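Long-range contact in thioredoxin family protein (Streptococcus pneumoniae, PDB 2YP6), which probably acts as a surface-exposed lipoprotein thiol-disulfide oxidoreductase of the thioredoxin fold, helping the pneumococcus resist extracellular oxidative stress: residues C84-A96 with Q123-V135. Residues are numbered along the deposited sequence; the frame is centred on the assembly and turned at random.
Sequences CKKSMPELMELAA and QWFQEQGYKDIPV
The helix 88-96 and the loop 128-134 run past each other, and the two backbones come nearest at M92 and I133, whose CA atoms are 6.5 Å apart. P89 faces Y130 at 7.1 Å between CA atoms. Helix 120-127 gives way to the loop through a Schellman motif, with G129 at positive phi.

The Y130 ring lies between M88 and Q128. M88 CB sits over the centre of one face in a CH-pi contact, 3.9 Å from the ring centroid. Q128 CB covers the opposite face. At the far end of the ring, Y130 OH comes within 3.2 Å of K85 O. M92 SD approaches the same ring obliquely, a Met-aromatic contact, and accepts a weak hydrogen bond from K131 N at 3.6 Å (N-H...S 158°). The M92 chain bends at its last torsion (chi3 54°), which brings CE near the carbonyl oxygens of G129 and K131. I133 CD1 fits between L91 CG and A95 CB, both 3.8 Å away. K85 runs at about a right angle to W124, its CD near the indole edge.

C84, in the preceding helix 82-86, forms the CxxC disulfide with C81 of this thioredoxin fold; helix 88-96 follows it. L91 and I133 both also pack on T106 of the central strand 102-108, and V135 begins the adjacent parallel strand 135-137.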
ATOM      1  N   CYS A  84       2.939  11.339   3.398  1.00 14.38           N
ATOM      2  CA  CYS A  84       2.104  10.112   3.478  1.00 13.98           C
ATOM      3  C   CYS A  84       0.699  10.434   3.945  1.00 19.55           C
ATOM      4  O   CYS A  84      -0.277   9.970   3.389  1.00 13.28           O
ATOM      5  CB  CYS A  84       2.677   9.090   4.448  1.00 15.77           C
ATOM      6  SG  CYS A  84       4.336   8.518   4.060  1.00 19.24           S
ATOM      7  N   LYS A  85       0.589  11.224   4.997  1.00 14.14           N
ATOM      8  CA  LYS A  85      -0.735  11.655   5.456  1.00 17.25           C
ATOM      9  C   LYS A  85      -1.463  12.433   4.375  1.00 18.71           C
ATOM     10  O   LYS A  85      -2.641  12.185   4.058  1.00 20.50           O
ATOM     11  CB  LYS A  85      -0.575  12.518   6.725  1.00 19.13           C
ATOM     12  CG  LYS A  85      -0.206  11.693   7.918  1.00 23.44           C
ATOM     13  CD  LYS A  85      -0.047  12.570   9.168  1.00 29.90           C
ATOM     14  CE  LYS A  85       1.305  13.277   9.226  1.00 38.88           C
ATOM     15  NZ  LYS A  85       1.587  13.710  10.630  1.00 46.73           N
ATOM     16  N   LYS A  86      -0.746  13.370   3.786  1.00 15.95           N
ATOM     17  CA  LYS A  86      -1.299  14.257   2.793  1.00 17.66           C
ATOM     18  C   LYS A  86      -1.824  13.488   1.580  1.00 19.10           C
ATOM     19  O   LYS A  86      -2.754  13.925   0.913  1.00 18.46           O
ATOM     20  CB  LYS A  86      -0.248  15.289   2.396  1.00 19.35           C
ATOM     21  CG  LYS A  86      -0.631  16.167   1.243  1.00 22.52           C
ATOM     22  CD  LYS A  86       0.270  17.366   1.158  1.00 31.26           C
ATOM     23  CE  LYS A  86       0.172  17.967  -0.226  1.00 42.00           C
ATOM     24  NZ  LYS A  86       1.010  19.189  -0.377  1.00 46.28           N
ATOM     25  N   SER A  87      -1.235  12.339   1.289  1.00 14.48           N
ATOM     26  CA  SER A  87      -1.642  11.562   0.125  1.00 13.76           C
ATOM     27  C   SER A  87      -2.822  10.616   0.430  1.00 14.81           C
ATOM     28  O   SER A  87      -3.362   9.989  -0.467  1.00 16.15           O
ATOM     29  CB  SER A  87      -0.436  10.767  -0.423  1.00 17.83           C
ATOM     30  OG  SER A  87      -0.125   9.659   0.389  1.00 20.03           O
ATOM     31  N   MET A  88      -3.273  10.529   1.672  1.00 12.95           N
ATOM     32  CA  MET A  88      -4.301   9.525   1.971  1.00 16.80           C
ATOM     33  C   MET A  88      -5.731   9.872   1.446  1.00 13.10           C
ATOM     34  O   MET A  88      -6.412   8.979   0.931  1.00 13.01           O
ATOM     35  CB  MET A  88      -4.349   9.187   3.463  1.00 16.20           C
ATOM     36  CG  MET A  88      -3.107   8.462   3.974  1.00 23.14           C
ATOM     37  SD  MET A  88      -2.816   6.820   3.202  1.00 31.79           S
ATOM     38  CE  MET A  88      -4.339   6.124   3.577  1.00 16.80           C
ATOM     39  N   PRO A  89      -6.189  11.128   1.612  1.00 14.30           N
ATOM     40  CA  PRO A  89      -7.527  11.443   1.069  1.00 15.14           C
ATOM     41  C   PRO A  89      -7.620  11.167  -0.443  1.00 14.97           C
ATOM     42  O   PRO A  89      -8.643  10.646  -0.924  1.00 15.15           O
ATOM     43  CB  PRO A  89      -7.694  12.932   1.378  1.00 16.65           C
ATOM     44  CG  PRO A  89      -6.892  13.105   2.683  1.00 16.65           C
ATOM     45  CD  PRO A  89      -5.660  12.239   2.438  1.00 15.23           C
ATOM     46  N   GLU A  90      -6.555  11.458  -1.176  1.00 14.82           N
ATOM     47  CA  GLU A  90      -6.574  11.210  -2.603  1.00 15.07           C
ATOM     48  C   GLU A  90      -6.687   9.697  -2.841  1.00 13.91           C
ATOM     49  O   GLU A  90      -7.388   9.265  -3.743  1.00 14.27           O
ATOM     50  CB  GLU A  90      -5.346  11.791  -3.299  1.00 17.80           C
ATOM     51  CG  GLU A  90      -5.388  11.550  -4.797  1.00 23.02           C
ATOM     52  CD  GLU A  90      -4.223  12.179  -5.555  1.00 30.99           C
ATOM     53  OE1 GLU A  90      -3.218  12.543  -4.898  1.00 26.23           O
ATOM     54  OE2 GLU A  90      -4.331  12.297  -6.805  1.00 24.49           O
ATOM     55  N   LEU A  91      -6.033   8.884  -2.009  1.00 12.88           N
ATOM     56  CA  LEU A  91      -6.133   7.426  -2.165  1.00 12.18           C
ATOM     57  C   LEU A  91      -7.553   6.917  -1.858  1.00 13.47           C
ATOM     58  O   LEU A  91      -8.054   5.999  -2.520  1.00 12.75           O
ATOM     59  CB  LEU A  91      -5.111   6.721  -1.273  1.00 12.17           C
ATOM     60  CG  LEU A  91      -4.961   5.216  -1.517  1.00 11.86           C
ATOM     61  CD1 LEU A  91      -4.613   4.941  -2.968  1.00 14.77           C
ATOM     62  CD2 LEU A  91      -3.926   4.622  -0.567  1.00 15.45           C
ATOM     63  N   MET A  92      -8.213   7.526  -0.876  1.00 14.28           N
ATOM     64  CA  MET A  92      -9.649   7.274  -0.665  1.00 14.50           C
ATOM     65  C   MET A  92     -10.497   7.605  -1.879  1.00 16.55           C
ATOM     66  O   MET A  92     -11.429   6.849  -2.191  1.00 15.20           O
ATOM     67  CB  MET A  92     -10.172   7.979   0.581  1.00 15.44           C
ATOM     68  CG  MET A  92      -9.498   7.461   1.842  1.00 14.85           C
ATOM     69  SD  MET A  92      -9.876   8.451   3.287  1.00 15.43           S
ATOM     70  CE  MET A  92     -11.650   8.446   3.261  1.00 16.30           C
ATOM     71  N   GLU A  93     -10.206   8.720  -2.567  1.00 15.53           N
ATOM     72  CA  GLU A  93     -10.868   8.998  -3.848  1.00 16.92           C
ATOM     73  C   GLU A  93     -10.753   7.829  -4.819  1.00 18.79           C
ATOM     74  O   GLU A  93     -11.726   7.443  -5.503  1.00 17.69           O
ATOM     75  CB  GLU A  93     -10.261  10.217  -4.554  1.00 18.35           C
ATOM     76  CG  GLU A  93     -10.701  11.554  -4.028  1.00 17.96           C
ATOM     77  CD  GLU A  93      -9.984  12.715  -4.692  1.00 18.74           C
ATOM     78  OE1 GLU A  93      -8.756  12.658  -4.926  1.00 26.89           O
ATOM     79  OE2 GLU A  93     -10.652  13.709  -4.967  1.00 23.28           O
ATOM     80  N   LEU A  94      -9.541   7.312  -4.932  1.00 17.42           N
ATOM     81  CA  LEU A  94      -9.282   6.212  -5.841  1.00 15.53           C
ATOM     82  C   LEU A  94     -10.054   4.978  -5.409  1.00 14.88           C
ATOM     83  O   LEU A  94     -10.668   4.300  -6.249  1.00 18.24           O
ATOM     84  CB  LEU A  94      -7.784   5.929  -5.907  1.00 16.12           C
ATOM     85  CG  LEU A  94      -7.295   5.073  -7.069  1.00 19.82           C
ATOM     86  CD1 LEU A  94      -7.636   5.741  -8.388  1.00 21.18           C
ATOM     87  CD2 LEU A  94      -5.822   4.862  -6.943  1.00 16.53           C
ATOM     88  N   ALA A  95     -10.063   4.694  -4.112  1.00 14.18           N
ATOM     89  CA  ALA A  95     -10.750   3.502  -3.616  1.00 16.81           C
ATOM     90  C   ALA A  95     -12.252   3.560  -3.880  1.00 19.05           C
ATOM     91  O   ALA A  95     -12.895   2.531  -4.084  1.00 18.69           O
ATOM     92  CB  ALA A  95     -10.474   3.288  -2.157  1.00 15.86           C
ATOM     93  N   ALA A  96     -12.796   4.770  -3.945  1.00 17.76           N
ATOM     94  CA  ALA A  96     -14.221   4.966  -4.130  1.00 19.44           C
ATOM     95  C   ALA A  96     -14.666   4.761  -5.574  1.00 20.89           C
ATOM     96  O   ALA A  96     -15.856   4.652  -5.836  1.00 21.77           O
ATOM     97  CB  ALA A  96     -14.616   6.375  -3.671  1.00 20.81           C
ATOM     98  N   GLN A 123      -7.037   4.221  16.156  1.00 21.58           N
ATOM     99  CA  GLN A 123      -7.702   5.378  16.725  1.00 25.19           C
ATOM    100  C   GLN A 123      -7.286   6.636  15.962  1.00 27.28           C
ATOM    101  O   GLN A 123      -8.130   7.437  15.534  1.00 23.02           O
ATOM    102  CB  GLN A 123      -7.366   5.509  18.227  1.00 29.70           C
ATOM    103  CG  GLN A 123      -7.691   6.893  18.812  1.00 46.79           C
ATOM    104  CD  GLN A 123      -7.377   7.025  20.313  1.00 59.75           C
ATOM    105  OE1 GLN A 123      -6.585   6.261  20.876  1.00 59.36           O
ATOM    106  NE2 GLN A 123      -8.002   8.008  20.958  1.00 62.26           N
ATOM    107  N   TRP A 124      -5.984   6.797  15.769  1.00 25.88           N
ATOM    108  CA  TRP A 124      -5.460   7.924  15.008  1.00 25.46           C
ATOM    109  C   TRP A 124      -6.019   7.946  13.563  1.00 19.85           C
ATOM    110  O   TRP A 124      -6.423   8.991  13.059  1.00 21.30           O
ATOM    111  CB  TRP A 124      -3.927   7.848  14.969  1.00 25.98           C
ATOM    112  CG  TRP A 124      -3.328   8.892  14.099  1.00 21.32           C
ATOM    113  CD1 TRP A 124      -3.062  10.183  14.444  1.00 27.25           C
ATOM    114  CD2 TRP A 124      -2.938   8.757  12.722  1.00 20.64           C
ATOM    115  NE1 TRP A 124      -2.521  10.852  13.375  1.00 23.61           N
ATOM    116  CE2 TRP A 124      -2.441  10.007  12.307  1.00 22.11           C
ATOM    117  CE3 TRP A 124      -2.956   7.705  11.803  1.00 18.43           C
ATOM    118  CZ2 TRP A 124      -1.981  10.236  11.014  1.00 23.83           C
ATOM    119  CZ3 TRP A 124      -2.483   7.932  10.533  1.00 18.04           C
ATOM    120  CH2 TRP A 124      -1.998   9.186  10.152  1.00 20.50           C
ATOM    121  N   PHE A 125      -6.035   6.787  12.918  1.00 17.97           N
ATOM    122  CA  PHE A 125      -6.466   6.663  11.526  1.00 18.72           C
ATOM    123  C   PHE A 125      -7.899   7.168  11.388  1.00 17.77           C
ATOM    124  O   PHE A 125      -8.222   7.972  10.509  1.00 19.28           O
ATOM    125  CB  PHE A 125      -6.363   5.189  11.128  1.00 15.59           C
ATOM    126  CG  PHE A 125      -6.586   4.908   9.670  1.00 16.00           C
ATOM    127  CD1 PHE A 125      -5.583   5.101   8.751  1.00 18.70           C
ATOM    128  CD2 PHE A 125      -7.791   4.405   9.241  1.00 22.34           C
ATOM    129  CE1 PHE A 125      -5.792   4.814   7.419  1.00 22.08           C
ATOM    130  CE2 PHE A 125      -7.999   4.119   7.927  1.00 22.09           C
ATOM    131  CZ  PHE A 125      -6.998   4.312   7.018  1.00 15.28           C
ATOM    132  N   GLN A 126      -8.748   6.707  12.293  1.00 24.03           N
ATOM    133  CA  GLN A 126     -10.160   7.078  12.277  1.00 24.17           C
ATOM    134  C   GLN A 126     -10.367   8.558  12.555  1.00 22.02           C
ATOM    135  O   GLN A 126     -11.258   9.174  11.981  1.00 24.88           O
ATOM    136  CB  GLN A 126     -10.934   6.219  13.276  1.00 24.74           C
ATOM    137  CG  GLN A 126     -12.315   6.752  13.587  1.00 45.49           C
ATOM    138  CD  GLN A 126     -13.295   5.658  13.991  1.00 63.48           C
ATOM    139  OE1 GLN A 126     -12.909   4.499  14.187  1.00 66.66           O
ATOM    140  NE2 GLN A 126     -14.576   6.022  14.106  1.00 64.95           N
ATOM    141  N   GLU A 127      -9.539   9.129  13.421  1.00 22.54           N
ATOM    142  CA  GLU A 127      -9.649  10.542  13.808  1.00 24.24           C
ATOM    143  C   GLU A 127      -9.296  11.467  12.647  1.00 23.37           C
ATOM    144  O   GLU A 127      -9.730  12.611  12.616  1.00 24.82           O
ATOM    145  CB  GLU A 127      -8.693  10.867  14.949  1.00 39.74           C
ATOM    146  CG  GLU A 127      -9.147  10.501  16.341  1.00 65.94           C
ATOM    147  CD  GLU A 127      -8.003  10.584  17.348  1.00 83.17           C
ATOM    148  OE1 GLU A 127      -7.048  11.362  17.118  1.00 83.53           O
ATOM    149  OE2 GLU A 127      -8.051   9.855  18.361  1.00 91.76           O
ATOM    150  N   GLN A 128      -8.465  10.987  11.728  1.00 21.28           N
ATOM    151  CA  GLN A 128      -8.116  11.766  10.540  1.00 23.22           C
ATOM    152  C   GLN A 128      -9.249  11.763   9.521  1.00 23.07           C
ATOM    153  O   GLN A 128      -9.184  12.475   8.529  1.00 24.43           O
ATOM    154  CB  GLN A 128      -6.845  11.211   9.869  1.00 25.47           C
ATOM    155  CG  GLN A 128      -5.631  11.032  10.793  1.00 29.80           C
ATOM    156  CD  GLN A 128      -5.384  12.212  11.708  1.00 36.16           C
ATOM    157  OE1 GLN A 128      -5.182  13.334  11.253  1.00 34.72           O
ATOM    158  NE2 GLN A 128      -5.403  11.960  13.020  1.00 40.48           N
ATOM    159  N   GLY A 129     -10.279  10.952   9.755  1.00 21.37           N
ATOM    160  CA  GLY A 129     -11.346  10.761   8.777  1.00 23.94           C
ATOM    161  C   GLY A 129     -11.012   9.729   7.707  1.00 20.89           C
ATOM    162  O   GLY A 129     -11.706   9.616   6.692  1.00 20.32           O
ATOM    163  N   TYR A 130      -9.948   8.963   7.916  1.00 18.82           N
ATOM    164  CA  TYR A 130      -9.547   7.988   6.911  1.00 16.58           C
ATOM    165  C   TYR A 130     -10.410   6.742   7.055  1.00 17.40           C
ATOM    166  O   TYR A 130     -10.808   6.367   8.162  1.00 20.92           O
ATOM    167  CB  TYR A 130      -8.067   7.609   7.005  1.00 17.14           C
ATOM    168  CG  TYR A 130      -7.089   8.772   6.906  1.00 15.19           C
ATOM    169  CD1 TYR A 130      -7.433   9.969   6.275  1.00 18.09           C
ATOM    170  CD2 TYR A 130      -5.828   8.674   7.464  1.00 18.83           C
ATOM    171  CE1 TYR A 130      -6.530  11.025   6.205  1.00 21.52           C
ATOM    172  CE2 TYR A 130      -4.934   9.712   7.395  1.00 23.32           C
ATOM    173  CZ  TYR A 130      -5.275  10.875   6.773  1.00 27.09           C
ATOM    174  OH  TYR A 130      -4.363  11.892   6.736  1.00 34.65           O
ATOM    175  N   LYS A 131     -10.704   6.122   5.921  1.00 18.43           N
ATOM    176  CA  LYS A 131     -11.437   4.864   5.897  1.00 21.70           C
ATOM    177  C   LYS A 131     -11.444   4.298   4.486  1.00 20.79           C
ATOM    178  O   LYS A 131     -10.997   4.948   3.552  1.00 19.11           O
ATOM    179  CB  LYS A 131     -12.864   5.064   6.399  1.00 29.06           C
ATOM    180  CG  LYS A 131     -13.656   6.065   5.585  1.00 25.61           C
ATOM    181  CD  LYS A 131     -15.023   6.308   6.210  1.00 29.62           C
ATOM    182  CE  LYS A 131     -15.923   7.098   5.281  1.00 36.20           C
ATOM    183  NZ  LYS A 131     -16.524   6.234   4.213  1.00 45.85           N
ATOM    184  N   ASP A 132     -11.951   3.076   4.347  1.00 18.13           N
ATOM    185  CA  ASP A 132     -12.028   2.388   3.058  1.00 18.41           C
ATOM    186  C   ASP A 132     -10.684   2.087   2.431  1.00 17.58           C
ATOM    187  O   ASP A 132     -10.615   1.788   1.239  1.00 18.91           O
ATOM    188  CB  ASP A 132     -12.910   3.175   2.079  1.00 22.79           C
ATOM    189  CG  ASP A 132     -14.316   3.410   2.625  1.00 25.57           C
ATOM    190  OD1 ASP A 132     -14.867   2.511   3.294  1.00 27.96           O
ATOM    191  OD2 ASP A 132     -14.867   4.514   2.433  1.00 24.33           O
ATOM    192  N   ILE A 133      -9.617   2.142   3.222  1.00 15.91           N
ATOM    193  CA  ILE A 133      -8.273   1.855   2.733  1.00 16.25           C
ATOM    194  C   ILE A 133      -7.707   0.733   3.587  1.00 17.25           C
ATOM    195  O   ILE A 133      -7.585   0.910   4.785  1.00 16.42           O
ATOM    196  CB  ILE A 133      -7.341   3.079   2.888  1.00 20.61           C
ATOM    197  CG1 ILE A 133      -7.804   4.214   1.985  1.00 28.58           C
ATOM    198  CG2 ILE A 133      -5.885   2.706   2.563  1.00 20.31           C
ATOM    199  CD1 ILE A 133      -7.901   3.832   0.532  1.00 22.25           C
ATOM    200  N   PRO A 134      -7.377  -0.424   2.986  1.00 12.77           N
ATOM    201  CA  PRO A 134      -6.710  -1.465   3.774  1.00 11.34           C
ATOM    202  C   PRO A 134      -5.377  -1.029   4.324  1.00 10.67           C
ATOM    203  O   PRO A 134      -4.528  -0.463   3.611  1.00 10.48           O
ATOM    204  CB  PRO A 134      -6.507  -2.597   2.763  1.00 13.15           C
ATOM    205  CG  PRO A 134      -7.539  -2.371   1.733  1.00 17.17           C
ATOM    206  CD  PRO A 134      -7.685  -0.899   1.619  1.00 15.08           C
ATOM    207  N   VAL A 135      -5.171  -1.314   5.601  1.00 11.01           N
ATOM    208  CA  VAL A 135      -3.874  -1.070   6.196  1.00 12.45           C
ATOM    209  C   VAL A 135      -3.362  -2.372   6.765  1.00 11.82           C
ATOM    210  O   VAL A 135      -4.000  -2.971   7.630  1.00 13.84           O
ATOM    211  CB  VAL A 135      -3.930  -0.028   7.329  1.00 13.51           C
ATOM    212  CG1 VAL A 135      -2.540   0.171   7.933  1.00 14.10           C
ATOM    213  CG2 VAL A 135      -4.501   1.295   6.832  1.00 11.19           C
TER